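Local coordinates for response regulator receiver (Brucella melitensis biovar Abortus, PDB 4G97), which probably acts as a phosphorylation-controlled anti-anti-sigma factor in the general stress response, with a receiver domain governing a sigma-factor-like domain, at residues T140-I145 with P185-A190; G132-Q137 with L249-L254; I151-E156 with V167-T172. One frame throughout, in Å; residues are numbered along the deposited sequence.

Contact 1: T140-I145 with P185-A190; sequences TRLMII and PRMVLA
Met143 and Val188 stand side by side on one face of two parallel strands and point the same way. Met143 carries its CG anti to the backbone N (chi1 176°) and bends only at its last torsion. The bend lays Met143 CE against Val188 CG2 at 3.5 Å. The Pro185 ring slants across the base of the same methionine, with Pro185 CG 3.6 Å from Met143 CB. Further along this face, Ile145 CD1 touches Val188 CG1 at 3.9 Å and also the Ala190 methyl.

On the other face, both methyls of Leu142 meet Leu189 CD1, the nearer being Leu142 CD1 at 3.7 Å. Leu142 CG sits between its backbone N and carbonyl carbon (chi1 57°), an uncommon position for leucine. Just before the strands, Thr140 CG2 packs on Arg186 CB at 3.6 Å.

The strands are neighbours in the five-stranded parallel sheet of the CheY-like receiver. Met143 N gives to Met187 O, and Met143 O takes Leu189 N at 2.9 Å. Ile145 N follows on Leu189 O at 2.8 Å. At the start, Arg141 O takes Arg186 N and, weakly, Met187 N.

Strand 187-191 ends at Asp191, the predicted phosphorylation site, unmodified in this structure. Strand 165-170 flanks strand 141-145 on its other edge. Helix 173-183 covers the Met143 face through Leu179 and Tyr180. Helix 243-265 packs on Met187 of the opposite face through Ala253 and Leu254.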
loop_
_atom_site.group_PDB
_atom_site.type_symbol
_atom_site.label_atom_id
_atom_site.label_comp_id
_atom_site.label_asym_id
_atom_site.label_seq_id
_atom_site.Cartn_x
_atom_site.Cartn_y
_atom_site.Cartn_z
ATOM N N THR A 140 -6.131 -2.030 -16.620
ATOM C CA THR A 140 -5.417 -3.263 -16.338
ATOM C C THR A 140 -6.367 -4.426 -16.148
ATOM O O THR A 140 -7.465 -4.268 -15.600
ATOM C CB THR A 140 -4.466 -3.029 -15.098
ATOM O OG1 THR A 140 -3.597 -1.944 -15.388
ATOM C CG2 THR A 140 -3.610 -4.216 -14.753
ATOM N N ARG A 141 -5.921 -5.608 -16.594
ATOM C CA ARG A 141 -6.648 -6.865 -16.436
ATOM C C ARG A 141 -6.189 -7.461 -15.102
ATOM O O ARG A 141 -4.999 -7.683 -14.894
ATOM C CB ARG A 141 -6.350 -7.835 -17.599
ATOM C CG ARG A 141 -6.943 -7.376 -18.919
ATOM C CD ARG A 141 -6.485 -8.231 -20.083
ATOM N NE ARG A 141 -7.167 -9.523 -20.104
ATOM C CZ ARG A 141 -6.615 -10.669 -19.734
ATOM N NH1 ARG A 141 -5.360 -10.702 -19.306
ATOM N NH2 ARG A 141 -7.315 -11.787 -19.775
ATOM N N LEU A 142 -7.119 -7.671 -14.177
ATOM C CA LEU A 142 -6.693 -8.201 -12.899
ATOM C C LEU A 142 -7.454 -9.398 -12.400
ATOM O O LEU A 142 -8.624 -9.598 -12.720
ATOM C CB LEU A 142 -6.560 -7.091 -11.838
ATOM C CG LEU A 142 -7.770 -6.240 -11.553
ATOM C CD1 LEU A 142 -8.701 -6.938 -10.569
ATOM C CD2 LEU A 142 -7.339 -4.874 -11.013
ATOM N N MET A 143 -6.773 -10.200 -11.612
ATOM C CA MET A 143 -7.376 -11.352 -10.987
ATOM C C MET A 143 -7.596 -11.042 -9.490
ATOM O O MET A 143 -6.706 -10.482 -8.829
ATOM C CB MET A 143 -6.471 -12.556 -11.171
ATOM C CG MET A 143 -6.968 -13.797 -10.477
ATOM S SD MET A 143 -5.914 -15.258 -10.659
ATOM C CE MET A 143 -4.338 -14.549 -10.628
ATOM N N ILE A 144 -8.784 -11.436 -8.975
ATOM C CA ILE A 144 -9.161 -11.312 -7.567
ATOM C C ILE A 144 -9.116 -12.694 -6.939
ATOM O O ILE A 144 -9.754 -13.601 -7.453
ATOM C CB ILE A 144 -10.557 -10.646 -7.369
ATOM C CG1 ILE A 144 -10.560 -9.204 -7.948
ATOM C CG2 ILE A 144 -10.952 -10.638 -5.816
ATOM C CD1 ILE A 144 -11.912 -8.519 -8.036
ATOM N N ILE A 145 -8.354 -12.866 -5.849
ATOM C CA ILE A 145 -8.342 -14.104 -5.064
ATOM C C ILE A 145 -9.048 -13.735 -3.758
ATOM O O ILE A 145 -8.470 -13.063 -2.892
ATOM C CB ILE A 145 -6.966 -14.767 -4.814
ATOM C CG1 ILE A 145 -6.183 -14.991 -6.146
ATOM C CG2 ILE A 145 -7.205 -16.116 -4.110
ATOM C CD1 ILE A 145 -4.743 -15.290 -5.975
ATOM N N PRO A 185 -3.488 -12.485 -16.075
ATOM C CA PRO A 185 -3.751 -11.098 -15.651
ATOM C C PRO A 185 -2.440 -10.337 -15.411
ATOM O O PRO A 185 -1.393 -10.933 -15.170
ATOM C CB PRO A 185 -4.552 -11.275 -14.361
ATOM C CG PRO A 185 -4.093 -12.571 -13.829
ATOM C CD PRO A 185 -3.893 -13.441 -15.026
ATOM N N ARG A 186 -2.517 -9.023 -15.482
ATOM C CA ARG A 186 -1.374 -8.138 -15.328
ATOM C C ARG A 186 -1.092 -7.794 -13.849
ATOM O O ARG A 186 0.026 -7.415 -13.500
ATOM C CB ARG A 186 -1.672 -6.872 -16.153
ATOM C CG ARG A 186 -0.528 -5.891 -16.358
ATOM C CD ARG A 186 0.630 -6.517 -17.093
ATOM N NE ARG A 186 1.769 -5.601 -17.186
ATOM C CZ ARG A 186 2.699 -5.440 -16.251
ATOM N NH1 ARG A 186 2.619 -6.103 -15.104
ATOM N NH2 ARG A 186 3.705 -4.600 -16.446
ATOM N N MET A 187 -2.112 -7.965 -12.993
ATOM C CA MET A 187 -2.094 -7.645 -11.569
ATOM C C MET A 187 -2.965 -8.640 -10.820
ATOM O O MET A 187 -3.928 -9.186 -11.382
ATOM C CB MET A 187 -2.648 -6.206 -11.384
ATOM C CG MET A 187 -2.599 -5.678 -9.948
ATOM S SD MET A 187 -3.125 -3.950 -9.784
ATOM C CE MET A 187 -1.710 -3.143 -10.250
ATOM N N VAL A 188 -2.656 -8.841 -9.522
ATOM C CA VAL A 188 -3.414 -9.718 -8.633
ATOM C C VAL A 188 -3.791 -8.947 -7.354
ATOM O O VAL A 188 -2.952 -8.239 -6.795
ATOM C CB VAL A 188 -2.629 -11.040 -8.320
ATOM C CG1 VAL A 188 -3.379 -11.926 -7.335
ATOM C CG2 VAL A 188 -2.329 -11.824 -9.598
ATOM N N LEU A 189 -5.054 -9.106 -6.893
ATOM C CA LEU A 189 -5.549 -8.582 -5.612
ATOM C C LEU A 189 -5.923 -9.852 -4.865
ATOM O O LEU A 189 -6.827 -10.572 -5.304
ATOM C CB LEU A 189 -6.751 -7.634 -5.779
ATOM C CG LEU A 189 -6.618 -6.596 -6.904
ATOM C CD1 LEU A 189 -7.890 -5.894 -7.136
ATOM C CD2 LEU A 189 -5.521 -5.610 -6.645
ATOM N N ALA A 190 -5.120 -10.207 -3.828
ATOM C CA ALA A 190 -5.272 -11.470 -3.109
ATOM C C ALA A 190 -5.571 -11.362 -1.630
ATOM O O ALA A 190 -4.871 -10.654 -0.894
ATOM C CB ALA A 190 -4.029 -12.333 -3.300
#

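Contact 2: G132-Q137 with L249-L254; sequences GEISRQ and LISQAL
The flat amide of Gln137 lies against the helix at Ser251. One face is turned to the Ser251 backbone, with Gln137 CD 4.0 Å from Ser251 CA. The Ile250 side chain crosses the glutamine at about a right angle, and its CG2 comes 3.2 Å from Gln137 OE1. At the nitrogen end, Ile134 O lies close to the amide plane and takes a bond of 2.7 Å from Gln137 NE2. This bond ties the amide to its own segment. With His164 NE2 bonded to Gln137 OE1, both ends are held, which would fix the amide's rotation. Lys247 O also takes a weak bond from Gln137 NE2.

Ser251 also meets Ile134. Its OG is anti to the backbone N (chi1 178°), which brings Ser251 OG to 3.3 Å from Ile134 CG1. That hydroxyl is well supplied with polar partners. Arg96 NH1 bonds to it, and a water lies 2.7 Å from Ser251 OG. The water donates to Glu133 O at 2.9 Å, so it bridges the two segments. Leu254 CD1 closes the contact on the alkyl part of the glutamine, 4.0 Å from Gln137 CB.

The end of helix 120-135 and the residues just after it, in the sigma-like region, meet helix 243-265, the last helix of the CheY-like receiver fold. This is part of the interface between them, consistent with sigma-like and receiver packing in PhyR proteins.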
loop_
_atom_site.group_PDB
_atom_site.type_symbol
_atom_site.label_atom_id
_atom_site.label_comp_id
_atom_site.label_asym_id
_atom_site.label_seq_id
_atom_site.Cartn_x
_atom_site.Cartn_y
_atom_site.Cartn_z
ATOM N N GLY A 132 -6.754 13.571 -9.244
ATOM C CA GLY A 132 -6.736 13.508 -10.703
ATOM C C GLY A 132 -5.802 12.433 -11.228
ATOM O O GLY A 132 -6.180 11.655 -12.111
ATOM N N GLU A 133 -4.567 12.389 -10.687
ATOM C CA GLU A 133 -3.554 11.387 -11.041
ATOM C C GLU A 133 -4.037 9.995 -10.642
ATOM O O GLU A 133 -4.070 9.108 -11.482
ATOM C CB GLU A 133 -2.234 11.682 -10.320
ATOM C CG GLU A 133 -1.205 12.413 -11.150
ATOM C CD GLU A 133 -0.033 12.882 -10.310
ATOM O OE1 GLU A 133 0.819 12.036 -9.949
ATOM O OE2 GLU A 133 0.006 14.088 -9.973
ATOM N N ILE A 134 -4.437 9.819 -9.365
ATOM C CA ILE A 134 -4.906 8.555 -8.787
ATOM C C ILE A 134 -6.169 8.017 -9.457
ATOM O O ILE A 134 -6.286 6.803 -9.598
ATOM C CB ILE A 134 -4.963 8.628 -7.218
ATOM C CG1 ILE A 134 -3.556 8.465 -6.587
ATOM C CG2 ILE A 134 -5.923 7.605 -6.595
ATOM C CD1 ILE A 134 -2.679 9.687 -6.483
ATOM N N SER A 135 -7.103 8.905 -9.890
ATOM C CA SER A 135 -8.354 8.495 -10.560
ATOM C C SER A 135 -8.135 8.103 -12.028
ATOM O O SER A 135 -8.985 7.433 -12.624
ATOM C CB SER A 135 -9.412 9.587 -10.454
ATOM N N ARG A 136 -6.987 8.500 -12.595
ATOM C CA ARG A 136 -6.610 8.195 -13.973
ATOM C C ARG A 136 -5.530 7.099 -13.949
ATOM O O ARG A 136 -4.360 7.354 -13.664
ATOM C CB ARG A 136 -6.184 9.487 -14.703
ATOM C CG ARG A 136 -5.663 9.303 -16.117
ATOM C CD ARG A 136 -4.177 9.609 -16.125
ATOM N NE ARG A 136 -3.576 9.494 -17.450
ATOM C CZ ARG A 136 -3.153 8.357 -17.994
ATOM N NH1 ARG A 136 -3.296 7.206 -17.346
ATOM N NH2 ARG A 136 -2.605 8.359 -19.199
ATOM N N GLN A 137 -5.963 5.858 -14.154
ATOM C CA GLN A 137 -5.079 4.694 -14.119
ATOM C C GLN A 137 -5.138 3.998 -15.470
ATOM O O GLN A 137 -6.185 4.007 -16.112
ATOM C CB GLN A 137 -5.521 3.729 -12.996
ATOM C CG GLN A 137 -5.436 4.337 -11.586
ATOM C CD GLN A 137 -6.064 3.492 -10.503
ATOM O OE1 GLN A 137 -6.252 2.287 -10.652
ATOM N NE2 GLN A 137 -6.293 4.084 -9.327
ATOM N N LEU A 249 -3.959 2.222 -3.528
ATOM C CA LEU A 249 -2.942 1.189 -3.625
ATOM C C LEU A 249 -2.801 0.613 -5.030
ATOM O O LEU A 249 -1.684 0.335 -5.438
ATOM C CB LEU A 249 -3.083 0.130 -2.552
ATOM C CG LEU A 249 -2.853 0.658 -1.123
ATOM C CD1 LEU A 249 -3.309 -0.356 -0.107
ATOM C CD2 LEU A 249 -1.390 1.062 -0.899
ATOM N N ILE A 250 -3.911 0.520 -5.795
ATOM C CA ILE A 250 -3.833 0.103 -7.199
ATOM C C ILE A 250 -3.043 1.152 -7.978
ATOM O O ILE A 250 -2.149 0.794 -8.748
ATOM C CB ILE A 250 -5.211 -0.193 -7.858
ATOM C CG1 ILE A 250 -5.846 -1.423 -7.209
ATOM C CG2 ILE A 250 -5.036 -0.429 -9.385
ATOM C CD1 ILE A 250 -7.318 -1.594 -7.548
ATOM N N SER A 251 -3.351 2.440 -7.749
ATOM C CA SER A 251 -2.666 3.557 -8.385
ATOM C C SER A 251 -1.147 3.492 -8.129
ATOM O O SER A 251 -0.367 3.611 -9.077
ATOM C CB SER A 251 -3.227 4.884 -7.889
ATOM O OG SER A 251 -2.510 5.956 -8.480
ATOM N N GLN A 252 -0.726 3.317 -6.859
ATOM C CA GLN A 252 0.700 3.195 -6.534
ATOM C C GLN A 252 1.330 2.002 -7.234
ATOM O O GLN A 252 2.414 2.132 -7.796
ATOM C CB GLN A 252 0.925 3.064 -5.021
ATOM C CG GLN A 252 0.648 4.326 -4.236
ATOM C CD GLN A 252 1.510 5.481 -4.643
ATOM O OE1 GLN A 252 1.039 6.398 -5.279
ATOM N NE2 GLN A 252 2.774 5.491 -4.250
ATOM N N ALA A 253 0.667 0.842 -7.196
ATOM C CA ALA A 253 1.195 -0.391 -7.802
ATOM C C ALA A 253 1.466 -0.231 -9.307
ATOM O O ALA A 253 2.472 -0.745 -9.795
ATOM C CB ALA A 253 0.250 -1.555 -7.560
ATOM N N LEU A 254 0.561 0.463 -10.026
ATOM C CA LEU A 254 0.674 0.733 -11.453
ATOM C C LEU A 254 1.702 1.834 -11.721
ATOM O O LEU A 254 2.367 1.785 -12.748
ATOM C CB LEU A 254 -0.673 1.132 -12.045
ATOM C CG LEU A 254 -1.748 0.053 -12.124
ATOM C CD1 LEU A 254 -3.070 0.665 -12.530
ATOM C CD2 LEU A 254 -1.363 -1.049 -13.117
HETATM O O HOH W 1 -2.711 6.530 -11.136
#

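Contact 3: I151-E156 with V167-T172; sequences IAMDIE and VGIART
Ile169 reaches up from its strand and meets three residues of segment 151-156, on helix 149-161. Its CG1 is anti to the carbonyl carbon (chi1 -64°), and the chain runs on extended to CD1. The two branches therefore serve different partners. Ile169 CG2 touches Ala152 CB at 3.9 Å. Ile169 CD1 lies further out, 3.9 Å from Met153 CE and 3.3 Å from Glu156 OE1. Both Met153 and Glu156 cross the isoleucine at about a right angle.

Met153 leaves the helix at the flank. Its bends at the second and third torsions curl the end back, so that the terminal methyl comes to Ile169. Glu156 behaves in the opposite way. Its chain stays extended beyond CG, and one carboxylate oxygen is carried down to the isoleucine methyl. The other oxygen, Glu156 OE2, lies close to Glu160 OE2, which may raise the affinity of the pair for a proton.

The two segments belong to the beta-alpha-beta unit of the receiver's CheY-like fold. Strand 141-145 leads into helix 149-161, which packs over the sheet and returns the chain to strand 165-170. The helix and strand segments run roughly antiparallel, at 154°, with their axes 10.2 Å apart.

Beyond the strand, Arg171 turns back toward the helix through an unusual second torsion (chi2 -92°). Its guanidinium lies over Ile169, whose CG2 is 3.7 Å from the plane and beneath its centre. Ala152 CB comes in obliquely, 3.5 Å from Arg171 NH1. Met153 CE sits at the edge of the group, near its plane, 4.2 Å from Arg171 NH2.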
loop_
_atom_site.group_PDB
_atom_site.type_symbol
_atom_site.label_atom_id
_atom_site.label_comp_id
_atom_site.label_asym_id
_atom_site.label_seq_id
_atom_site.Cartn_x
_atom_site.Cartn_y
_atom_site.Cartn_z
ATOM N N ILE A 151 -17.133 -9.320 -0.389
ATOM C CA ILE A 151 -15.826 -8.640 -0.464
ATOM C C ILE A 151 -15.346 -8.685 -1.933
ATOM O O ILE A 151 -14.974 -7.648 -2.467
ATOM C CB ILE A 151 -14.774 -9.226 0.528
ATOM C CG1 ILE A 151 -15.286 -9.122 1.987
ATOM C CG2 ILE A 151 -13.404 -8.496 0.375
ATOM C CD1 ILE A 151 -14.514 -9.998 3.052
ATOM N N ALA A 152 -15.426 -9.873 -2.584
ATOM C CA ALA A 152 -15.034 -10.104 -3.992
ATOM C C ALA A 152 -15.759 -9.132 -4.944
ATOM O O ALA A 152 -15.107 -8.516 -5.791
ATOM C CB ALA A 152 -15.320 -11.550 -4.384
ATOM N N MET A 153 -17.089 -8.929 -4.739
ATOM C CA MET A 153 -17.892 -8.009 -5.554
ATOM C C MET A 153 -17.566 -6.562 -5.289
ATOM O O MET A 153 -17.583 -5.769 -6.228
ATOM C CB MET A 153 -19.409 -8.251 -5.400
ATOM C CG MET A 153 -19.884 -9.592 -5.914
ATOM S SD MET A 153 -19.320 -9.998 -7.591
ATOM C CE MET A 153 -19.093 -11.758 -7.419
ATOM N N ASP A 154 -17.269 -6.193 -4.021
ATOM C CA ASP A 154 -16.939 -4.799 -3.709
ATOM C C ASP A 154 -15.615 -4.359 -4.333
ATOM O O ASP A 154 -15.513 -3.218 -4.799
ATOM C CB ASP A 154 -17.000 -4.512 -2.196
ATOM C CG ASP A 154 -18.408 -4.563 -1.576
ATOM O OD1 ASP A 154 -19.418 -4.529 -2.350
ATOM O OD2 ASP A 154 -18.505 -4.637 -0.323
ATOM N N ILE A 155 -14.611 -5.258 -4.352
ATOM C CA ILE A 155 -13.315 -5.005 -4.994
ATOM C C ILE A 155 -13.584 -4.863 -6.512
ATOM O O ILE A 155 -13.135 -3.893 -7.117
ATOM C CB ILE A 155 -12.288 -6.154 -4.725
ATOM C CG1 ILE A 155 -11.974 -6.316 -3.228
ATOM C CG2 ILE A 155 -10.991 -5.914 -5.517
ATOM C CD1 ILE A 155 -11.499 -7.685 -2.883
ATOM N N GLU A 156 -14.333 -5.825 -7.098
ATOM C CA GLU A 156 -14.700 -5.846 -8.532
ATOM C C GLU A 156 -15.349 -4.560 -8.984
ATOM O O GLU A 156 -14.891 -3.954 -9.952
ATOM C CB GLU A 156 -15.555 -7.074 -8.889
ATOM C CG GLU A 156 -15.963 -7.098 -10.364
ATOM C CD GLU A 156 -16.649 -8.338 -10.901
ATOM O OE1 GLU A 156 -16.391 -9.447 -10.383
ATOM O OE2 GLU A 156 -17.378 -8.213 -11.909
ATOM N N VAL A 167 -10.661 -10.349 -14.681
ATOM C CA VAL A 167 -10.601 -11.543 -15.524
ATOM C C VAL A 167 -11.312 -12.728 -14.894
ATOM O O VAL A 167 -11.640 -13.683 -15.586
ATOM C CB VAL A 167 -9.169 -11.890 -16.029
ATOM C CG1 VAL A 167 -8.552 -10.705 -16.757
ATOM C CG2 VAL A 167 -8.261 -12.371 -14.894
ATOM N N GLY A 168 -11.509 -12.652 -13.585
ATOM C CA GLY A 168 -12.159 -13.675 -12.784
ATOM C C GLY A 168 -11.842 -13.545 -11.306
ATOM O O GLY A 168 -10.992 -12.742 -10.899
ATOM N N ILE A 169 -12.551 -14.350 -10.504
ATOM C CA ILE A 169 -12.453 -14.416 -9.054
ATOM C C ILE A 169 -12.114 -15.840 -8.687
ATOM O O ILE A 169 -12.896 -16.749 -8.965
ATOM C CB ILE A 169 -13.758 -13.906 -8.360
ATOM C CG1 ILE A 169 -14.003 -12.399 -8.669
ATOM C CG2 ILE A 169 -13.691 -14.140 -6.848
ATOM C CD1 ILE A 169 -15.351 -11.865 -8.325
ATOM N N ALA A 170 -10.941 -16.040 -8.081
ATOM C CA ALA A 170 -10.508 -17.358 -7.613
ATOM C C ALA A 170 -10.793 -17.454 -6.098
ATOM O O ALA A 170 -10.525 -16.503 -5.368
ATOM C CB ALA A 170 -9.035 -17.540 -7.881
ATOM N N ARG A 171 -11.386 -18.574 -5.647
ATOM C CA ARG A 171 -11.742 -18.799 -4.242
ATOM C C ARG A 171 -10.714 -19.681 -3.503
ATOM O O ARG A 171 -10.625 -19.618 -2.277
ATOM C CB ARG A 171 -13.174 -19.378 -4.115
ATOM C CG ARG A 171 -14.254 -18.656 -4.938
ATOM C CD ARG A 171 -14.957 -17.544 -4.178
ATOM N NE ARG A 171 -15.889 -16.782 -5.021
ATOM C CZ ARG A 171 -16.350 -15.564 -4.736
ATOM N NH1 ARG A 171 -15.953 -14.937 -3.631
ATOM N NH2 ARG A 171 -17.199 -14.958 -5.559
ATOM N N THR A 172 -9.941 -20.495 -4.245
ATOM C CA THR A 172 -8.922 -21.397 -3.669
ATOM C C THR A 172 -7.591 -21.205 -4.386
ATOM O O THR A 172 -7.559 -20.523 -5.406
ATOM C CB THR A 172 -9.355 -22.883 -3.777
ATOM O OG1 THR A 172 -9.034 -23.382 -5.080
ATOM C CG2 THR A 172 -10.827 -23.106 -3.465
#

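Contact 1 is the buried centre of the receiver sheet, while contact 3 lies at the surface. They share that sheet, because strands 141-145 and 165-170 are neighbours: Leu142 O meets Val167 N, and Leu189 packs on Ile155. Contact 2 is also buried but joins the end of helix 120-135 and the following residues to helix 243-265. It touches contact 1 where Thr140 and Met187 meet Leu254, and it does not touch contact 3. The chemistry follows the place. Contact 1 combines backbone bonds with apolar packing. Contact 2 mixes an amide, a serine hydroxyl and a bridging water with aliphatic side chains. Contact 3 sets a glutamate and an arginine against isoleucine, methionine and alanine.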